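Local coordinates for protein geranyltranstransferase (Legionella pneumophila subsp. pneumophila, PDB 3LOM) that probably condenses allylic diphosphates with isopentenyl diphosphate, in a magnesium-dependent way, to make farnesyl or geranylgeranyl diphosphate, at residues Arg19-Leu24 with Asp73-Ala77; Ala127-Leu132 with Ile147-Val152. One frame throughout, in Å; residues are numbered along the deposited sequence.

Interaction 1: Arg19-Leu24 with Asp73-Ala77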
ATOM      1  N   ARG A  19     -13.049 -18.209  12.234  1.00 54.30           N
ATOM      2  CA  ARG A  19     -11.903 -18.720  11.475  1.00 53.08           C
ATOM      3  C   ARG A  19     -11.018 -17.579  10.969  1.00 58.17           C
ATOM      4  O   ARG A  19      -9.781 -17.650  11.057  1.00 57.93           O
ATOM      5  CB  ARG A  19     -12.372 -19.609  10.311  1.00 51.42           C
ATOM      6  CG  ARG A  19     -11.267 -19.959   9.318  1.00 59.21           C
ATOM      7  CD  ARG A  19     -11.639 -21.046   8.320  1.00 55.89           C
ATOM      8  NE  ARG A  19     -10.429 -21.491   7.622  1.00 60.01           N
ATOM      9  CZ  ARG A  19     -10.195 -22.733   7.208  1.00 61.52           C
ATOM     10  NH1 ARG A  19     -11.090 -23.693   7.409  1.00 66.35           N
ATOM     11  NH2 ARG A  19      -9.053 -23.020   6.592  1.00 53.61           N
ATOM     12  N   HIS A  20     -11.667 -16.524  10.473  1.00 53.90           N
ATOM     13  CA  HIS A  20     -10.974 -15.359   9.929  1.00 54.46           C
ATOM     14  C   HIS A  20     -10.200 -14.588  11.007  1.00 51.14           C
ATOM     15  O   HIS A  20      -9.036 -14.219  10.799  1.00 50.20           O
ATOM     16  CB  HIS A  20     -11.956 -14.446   9.170  1.00 48.99           C
ATOM     17  CG  HIS A  20     -11.462 -13.045   8.982  1.00 47.88           C
ATOM     18  ND1 HIS A  20     -10.370 -12.738   8.196  1.00 40.29           N
ATOM     19  CD2 HIS A  20     -11.904 -11.869   9.490  1.00 48.28           C
ATOM     20  CE1 HIS A  20     -10.163 -11.432   8.225  1.00 44.60           C
ATOM     21  NE2 HIS A  20     -11.080 -10.883   9.003  1.00 56.05           N
ATOM     22  N   GLU A  21     -10.845 -14.361  12.149  1.00 48.63           N
ATOM     23  CA  GLU A  21     -10.211 -13.671  13.280  1.00 52.45           C
ATOM     24  C   GLU A  21      -9.018 -14.452  13.842  1.00 55.48           C
ATOM     25  O   GLU A  21      -7.982 -13.869  14.179  1.00 56.93           O
ATOM     26  CB  GLU A  21     -11.233 -13.400  14.379  1.00 46.47           C
ATOM     27  CG  GLU A  21     -12.289 -12.372  13.995  1.00 56.57           C
ATOM     28  CD  GLU A  21     -13.357 -12.189  15.058  1.00 52.14           C
ATOM     29  OE1 GLU A  21     -13.332 -12.918  16.071  1.00 78.06           O
ATOM     30  OE2 GLU A  21     -14.223 -11.307  14.881  1.00 67.93           O
ATOM     31  N   LEU A  22      -9.171 -15.775  13.900  1.00 55.15           N
ATOM     32  CA  LEU A  22      -8.143 -16.679  14.404  1.00 53.41           C
ATOM     33  C   LEU A  22      -6.954 -16.699  13.450  1.00 53.85           C
ATOM     34  O   LEU A  22      -5.797 -16.759  13.889  1.00 54.70           O
ATOM     35  CB  LEU A  22      -8.729 -18.086  14.558  1.00 53.96           C
ATOM     36  CG  LEU A  22      -8.647 -18.896  15.861  1.00 70.76           C
ATOM     37  CD1 LEU A  22      -8.731 -18.038  17.129  1.00 52.36           C
ATOM     38  CD2 LEU A  22      -9.740 -19.970  15.865  1.00 50.97           C
ATOM     39  N   TYR A  23      -7.241 -16.632  12.148  1.00 49.08           N
ATOM     40  CA  TYR A  23      -6.185 -16.601  11.138  1.00 46.30           C
ATOM     41  C   TYR A  23      -5.424 -15.276  11.149  1.00 41.39           C
ATOM     42  O   TYR A  23      -4.224 -15.261  10.895  1.00 42.95           O
ATOM     43  CB  TYR A  23      -6.720 -16.913   9.731  1.00 54.88           C
ATOM     44  CG  TYR A  23      -5.614 -17.067   8.707  1.00 59.19           C
ATOM     45  CD1 TYR A  23      -5.270 -16.016   7.850  1.00 53.85           C
ATOM     46  CD2 TYR A  23      -4.887 -18.252   8.617  1.00 55.96           C
ATOM     47  CE1 TYR A  23      -4.229 -16.154   6.925  1.00 37.60           C
ATOM     48  CE2 TYR A  23      -3.857 -18.395   7.702  1.00 47.93           C
ATOM     49  CZ  TYR A  23      -3.537 -17.342   6.858  1.00 48.42           C
ATOM     50  OH  TYR A  23      -2.516 -17.484   5.952  1.00 71.76           O
ATOM     51  N   LEU A  24      -6.116 -14.176  11.451  1.00 45.49           N
ATOM     52  CA  LEU A  24      -5.466 -12.861  11.544  1.00 52.48           C
ATOM     53  C   LEU A  24      -4.505 -12.749  12.726  1.00 50.33           C
ATOM     54  O   LEU A  24      -3.402 -12.222  12.567  1.00 48.97           O
ATOM     55  CB  LEU A  24      -6.490 -11.719  11.593  1.00 54.58           C
ATOM     56  CG  LEU A  24      -6.790 -10.967  10.295  1.00 64.00           C
ATOM     57  CD1 LEU A  24      -7.810  -9.856  10.546  1.00 65.50           C
ATOM     58  CD2 LEU A  24      -5.508 -10.405   9.674  1.00 44.48           C
ATOM     59  N   ASP A  73      -8.424 -18.281   3.353  1.00 59.99           N
ATOM     60  CA  ASP A  73      -7.964 -17.584   4.561  1.00 58.21           C
ATOM     61  C   ASP A  73      -7.080 -16.393   4.219  1.00 55.03           C
ATOM     62  O   ASP A  73      -7.268 -15.298   4.757  1.00 57.51           O
ATOM     63  CB  ASP A  73      -7.170 -18.530   5.474  1.00 57.95           C
ATOM     64  CG  ASP A  73      -8.032 -19.606   6.106  1.00 59.21           C
ATOM     65  OD1 ASP A  73      -9.197 -19.320   6.458  1.00 60.21           O
ATOM     66  OD2 ASP A  73      -7.534 -20.742   6.261  1.00 50.34           O
ATOM     67  N   ILE A  74      -6.132 -16.634   3.317  1.00 50.49           N
ATOM     68  CA  ILE A  74      -5.142 -15.650   2.889  1.00 53.94           C
ATOM     69  C   ILE A  74      -5.790 -14.494   2.133  1.00 57.29           C
ATOM     70  O   ILE A  74      -5.526 -13.325   2.448  1.00 57.08           O
ATOM     71  CB  ILE A  74      -4.053 -16.312   2.013  1.00 49.99           C
ATOM     72  CG1 ILE A  74      -3.368 -17.439   2.791  1.00 52.32           C
ATOM     73  CG2 ILE A  74      -3.032 -15.283   1.536  1.00 51.56           C
ATOM     74  CD1 ILE A  74      -2.736 -18.507   1.921  1.00 58.47           C
ATOM     75  N   ILE A  75      -6.644 -14.829   1.162  1.00 51.97           N
ATOM     76  CA  ILE A  75      -7.323 -13.827   0.328  1.00 48.18           C
ATOM     77  C   ILE A  75      -8.211 -12.918   1.171  1.00 45.57           C
ATOM     78  O   ILE A  75      -8.153 -11.692   1.031  1.00 45.07           O
ATOM     79  CB  ILE A  75      -8.127 -14.467  -0.853  1.00 43.08           C
ATOM     80  CG1 ILE A  75      -7.179 -15.216  -1.801  1.00 47.76           C
ATOM     81  CG2 ILE A  75      -8.922 -13.392  -1.622  1.00 38.94           C
ATOM     82  CD1 ILE A  75      -7.864 -15.929  -2.965  1.00 50.83           C
ATOM     83  N   ALA A  76      -8.987 -13.529   2.066  1.00 42.97           N
ATOM     84  CA  ALA A  76      -9.863 -12.819   3.001  1.00 41.69           C
ATOM     85  C   ALA A  76      -9.122 -11.937   4.017  1.00 48.23           C
ATOM     86  O   ALA A  76      -9.650 -10.910   4.453  1.00 48.93           O
ATOM     87  CB  ALA A  76     -10.742 -13.814   3.732  1.00 48.90           C
ATOM     88  N   ALA A  77      -7.913 -12.346   4.397  1.00 46.37           N
ATOM     89  CA  ALA A  77      -7.094 -11.574   5.324  1.00 46.75           C
ATOM     90  C   ALA A  77      -6.601 -10.312   4.638  1.00 48.18           C
ATOM     91  O   ALA A  77      -6.714  -9.214   5.191  1.00 52.11           O
ATOM     92  CB  ALA A  77      -5.914 -12.403   5.826  1.00 31.75           C
TER
HETATM   93  O   HOH W   1      -9.398 -15.127   6.900  1.00 62.08           O
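R19 and D73 meet because the arginine's CG stands trans to its own backbone N (chi1 169°) and the chain then runs extended to NE, while the aspartate's CG turns back beside its backbone N (chi1 -69°). The contact joins two helices of the all-helical isoprenoid synthase fold, 5-28 and 69-91, whose local axes cross nearly at right angles, 10.0 Å apart. The guanidinium grips the carboxylate side-on in a bidentate salt bridge. NE donates to OD1 of D73 at 2.8 Å; OD1 accepts with its syn lone pair and lies somewhat tilted from the guanidinium plane. NH2 gives the straighter bond, with an N-H...O angle of 165° to OD2 of D73, which lies in the guanidinium plane. The two groups are nearly coplanar, and the double grip restrains rotation of the carboxylate. OD1 also bonds to the hydroxyl of Y59 on helix 53-64, so a third helix shares this charge.

Y23 lays one ring face against the same aspartate. CB of D73 sits 3.7 Å from the ring centroid, almost on the normal, a CH-pi contact. The methyl of A77 comes to the ring edge, its CB 4.2 Å from CD1 of Y23. The phenol oxygen OH lies 3.3 Å from CG1 of I74, and its polar partner, weakly bonded, is R134 of helix 113-135. The next residue, L24, adds CD2 to the same A77 methyl.

H20 brings CE1 up to the carbonyl oxygen of A76, and its ring edge meets CA of A77. A water in the plane of the imidazole bridges the helices: it is 2.9 Å from ND1 of H20 and donates to the backbone O of D73 at 3.0 Å.

Interaction 2: Ala127-Leu132 with Ile147-Val152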
ATOM      1  N   ALA A 127      -1.258  -6.505   3.590  1.00 43.00           N
ATOM      2  CA  ALA A 127      -2.187  -7.198   2.698  1.00 45.71           C
ATOM      3  C   ALA A 127      -1.481  -7.797   1.486  1.00 49.82           C
ATOM      4  O   ALA A 127      -1.746  -8.938   1.115  1.00 54.32           O
ATOM      5  CB  ALA A 127      -3.267  -6.251   2.250  1.00 37.39           C
ATOM      6  N   ILE A 128      -0.562  -7.026   0.908  1.00 45.43           N
ATOM      7  CA  ILE A 128       0.247  -7.454  -0.230  1.00 50.20           C
ATOM      8  C   ILE A 128       1.335  -8.463   0.177  1.00 53.96           C
ATOM      9  O   ILE A 128       1.539  -9.449  -0.534  1.00 56.55           O
ATOM     10  CB  ILE A 128       0.827  -6.227  -0.974  1.00 47.42           C
ATOM     11  CG1 ILE A 128      -0.322  -5.366  -1.502  1.00 41.93           C
ATOM     12  CG2 ILE A 128       1.744  -6.635  -2.123  1.00 50.02           C
ATOM     13  CD1 ILE A 128      -0.004  -3.891  -1.547  1.00 64.13           C
ATOM     14  N   GLU A 129       2.007  -8.229   1.313  1.00 56.77           N
ATOM     15  CA  GLU A 129       2.992  -9.186   1.872  1.00 51.51           C
ATOM     16  C   GLU A 129       2.382 -10.566   2.109  1.00 50.18           C
ATOM     17  O   GLU A 129       2.930 -11.572   1.669  1.00 49.89           O
ATOM     18  CB  GLU A 129       3.612  -8.657   3.177  1.00 60.35           C
ATOM     19  CG  GLU A 129       4.772  -9.503   3.734  1.00 67.01           C
ATOM     20  CD  GLU A 129       5.757  -8.710   4.595  1.00 84.45           C
ATOM     21  OE1 GLU A 129       6.896  -9.190   4.784  1.00 79.92           O
ATOM     22  OE2 GLU A 129       5.414  -7.610   5.074  1.00 83.71           O
ATOM     23  N   VAL A 130       1.237 -10.584   2.790  1.00 45.24           N
ATOM     24  CA  VAL A 130       0.467 -11.794   3.070  1.00 53.69           C
ATOM     25  C   VAL A 130       0.096 -12.562   1.794  1.00 59.67           C
ATOM     26  O   VAL A 130       0.228 -13.790   1.752  1.00 62.64           O
ATOM     27  CB  VAL A 130      -0.800 -11.457   3.901  1.00 45.13           C
ATOM     28  CG1 VAL A 130      -1.718 -12.667   4.059  1.00 68.15           C
ATOM     29  CG2 VAL A 130      -0.395 -10.929   5.262  1.00 58.46           C
ATOM     30  N   LEU A 131      -0.349 -11.842   0.761  1.00 53.88           N
ATOM     31  CA  LEU A 131      -0.672 -12.464  -0.523  1.00 49.56           C
ATOM     32  C   LEU A 131       0.554 -13.120  -1.130  1.00 46.30           C
ATOM     33  O   LEU A 131       0.517 -14.293  -1.466  1.00 46.24           O
ATOM     34  CB  LEU A 131      -1.264 -11.460  -1.512  1.00 45.04           C
ATOM     35  CG  LEU A 131      -2.699 -10.986  -1.290  1.00 47.96           C
ATOM     36  CD1 LEU A 131      -3.002  -9.818  -2.209  1.00 42.75           C
ATOM     37  CD2 LEU A 131      -3.722 -12.094  -1.466  1.00 32.39           C
ATOM     38  N   LEU A 132       1.647 -12.369  -1.226  1.00 45.37           N
ATOM     39  CA  LEU A 132       2.865 -12.867  -1.852  1.00 44.21           C
ATOM     40  C   LEU A 132       3.579 -14.029  -1.150  1.00 54.52           C
ATOM     41  O   LEU A 132       3.954 -14.988  -1.824  1.00 58.21           O
ATOM     42  CB  LEU A 132       3.850 -11.730  -2.100  1.00 46.33           C
ATOM     43  CG  LEU A 132       3.425 -10.596  -3.035  1.00 52.00           C
ATOM     44  CD1 LEU A 132       4.589  -9.647  -3.161  1.00 46.98           C
ATOM     45  CD2 LEU A 132       2.948 -11.091  -4.408  1.00 44.82           C
ATOM     46  N   ILE A 147      -3.858 -12.427  -8.734  1.00 59.22           N
ATOM     47  CA  ILE A 147      -4.660 -12.225  -7.517  1.00 50.97           C
ATOM     48  C   ILE A 147      -4.326 -10.877  -6.860  1.00 49.14           C
ATOM     49  O   ILE A 147      -5.222 -10.127  -6.450  1.00 43.86           O
ATOM     50  CB  ILE A 147      -4.470 -13.402  -6.507  1.00 57.35           C
ATOM     51  CG1 ILE A 147      -5.275 -14.625  -6.958  1.00 62.20           C
ATOM     52  CG2 ILE A 147      -4.881 -13.010  -5.071  1.00 43.24           C
ATOM     53  CD1 ILE A 147      -4.777 -15.933  -6.394  1.00 67.06           C
ATOM     54  N   THR A 148      -3.033 -10.569  -6.795  1.00 45.97           N
ATOM     55  CA  THR A 148      -2.551  -9.346  -6.156  1.00 49.72           C
ATOM     56  C   THR A 148      -2.867  -8.127  -7.034  1.00 53.93           C
ATOM     57  O   THR A 148      -3.150  -7.040  -6.514  1.00 56.75           O
ATOM     58  CB  THR A 148      -1.042  -9.443  -5.827  1.00 43.46           C
ATOM     59  OG1 THR A 148      -0.758 -10.728  -5.262  1.00 40.97           O
ATOM     60  CG2 THR A 148      -0.621  -8.362  -4.832  1.00 47.82           C
ATOM     61  N   GLN A 149      -2.842  -8.336  -8.354  1.00 52.04           N
ATOM     62  CA  GLN A 149      -3.254  -7.336  -9.349  1.00 38.65           C
ATOM     63  C   GLN A 149      -4.679  -6.856  -9.110  1.00 41.03           C
ATOM     64  O   GLN A 149      -4.931  -5.653  -9.088  1.00 49.52           O
ATOM     65  CB  GLN A 149      -3.143  -7.916 -10.762  1.00 56.41           C
ATOM     66  CG  GLN A 149      -3.018  -6.884 -11.876  1.00 68.57           C
ATOM     67  CD  GLN A 149      -1.579  -6.662 -12.313  1.00 87.23           C
ATOM     68  OE1 GLN A 149      -0.961  -5.657 -11.959  1.00 93.56           O
ATOM     69  NE2 GLN A 149      -1.038  -7.604 -13.082  1.00 82.59           N
ATOM     70  N   VAL A 150      -5.599  -7.797  -8.913  1.00 40.57           N
ATOM     71  CA  VAL A 150      -7.003  -7.478  -8.639  1.00 47.05           C
ATOM     72  C   VAL A 150      -7.198  -6.513  -7.449  1.00 52.92           C
ATOM     73  O   VAL A 150      -7.929  -5.527  -7.570  1.00 58.30           O
ATOM     74  CB  VAL A 150      -7.841  -8.763  -8.439  1.00 50.68           C
ATOM     75  CG1 VAL A 150      -9.275  -8.423  -8.048  1.00 48.35           C
ATOM     76  CG2 VAL A 150      -7.827  -9.628  -9.706  1.00 50.13           C
ATOM     77  N   LEU A 151      -6.526  -6.791  -6.327  1.00 47.57           N
ATOM     78  CA  LEU A 151      -6.659  -5.992  -5.103  1.00 43.75           C
ATOM     79  C   LEU A 151      -6.069  -4.600  -5.262  1.00 41.45           C
ATOM     80  O   LEU A 151      -6.664  -3.605  -4.856  1.00 39.50           O
ATOM     81  CB  LEU A 151      -5.978  -6.697  -3.917  1.00 53.06           C
ATOM     82  CG  LEU A 151      -6.084  -6.071  -2.518  1.00 40.01           C
ATOM     83  CD1 LEU A 151      -7.522  -6.038  -2.009  1.00 43.34           C
ATOM     84  CD2 LEU A 151      -5.214  -6.837  -1.541  1.00 61.09           C
ATOM     85  N   VAL A 152      -4.889  -4.556  -5.857  1.00 35.92           N
ATOM     86  CA  VAL A 152      -4.137  -3.337  -6.041  1.00 41.29           C
ATOM     87  C   VAL A 152      -4.742  -2.399  -7.129  1.00 47.01           C
ATOM     88  O   VAL A 152      -4.653  -1.168  -7.015  1.00 48.11           O
ATOM     89  CB  VAL A 152      -2.641  -3.719  -6.226  1.00 46.08           C
ATOM     90  CG1 VAL A 152      -1.995  -2.996  -7.353  1.00 46.08           C
ATOM     91  CG2 VAL A 152      -1.881  -3.490  -4.917  1.00 53.29           C
TER
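L131 points toward helix 141-155 and carries much of this apolar contact. Its CB lies 3.9 Å from OG1 of T148, and from there the leucine and threonine side chains slide past each other in opposite directions. The first torsion (chi1 -74°) carries CG away from the carbonyl carbon, to the side of the backbone N. From CG the two methyls diverge. CD1 comes between two neighbours one helical turn apart, 3.8 Å from CG2 of T148 and 3.8 Å from CD2 of L151. CD2 turns to I147 and meets its CG2 at 3.9 Å.

The helices, 113-135 and 141-155, run antiparallel at 166° with local axes 10.5 Å apart, a helical hairpin within the bundle of the isoprenoid synthase fold. T148 is placed opposite L131 and turns its methyl into the apolar layer, where CG2 also touches CG2 of I128. Its hydroxyl bonds back to the carbonyl of V144 in its own helix, which satisfies this buried polar atom, and CD2 of L132 packs against the same OG1.

Further along, I128 extends CD1 to CG2 of V152, the two side chains crossing at about a right angle. The second subunit packs on this side: its V152 lies on E129 and its L132 on T148. At the same end of the contact as the I128-V152 pair, A127 offers its methyl, CB 4.3 Å from CD2 of L151.

Overall arrangement
Interaction 1 closes before interaction 2 opens along the chain, and their centres lie 14 Å apart. They share no helix, yet the helices follow one another in a continuous succession of contacts: helix 5-28 lies across helix 69-91, which packs against helix 113-135, which in turn pairs with helix 141-155. I74 makes the direct connection, its CG2 resting 3.6 Å from the backbone O of V130, while A127 and L131 touch T82 and A78 further along helix 69-91. Both are formed within one chain, but no other chain of the assembly touches interaction 1, whereas the second subunit packs against interaction 2. The series therefore leads from the N-terminal helix through the helical bundle to the dimer interface.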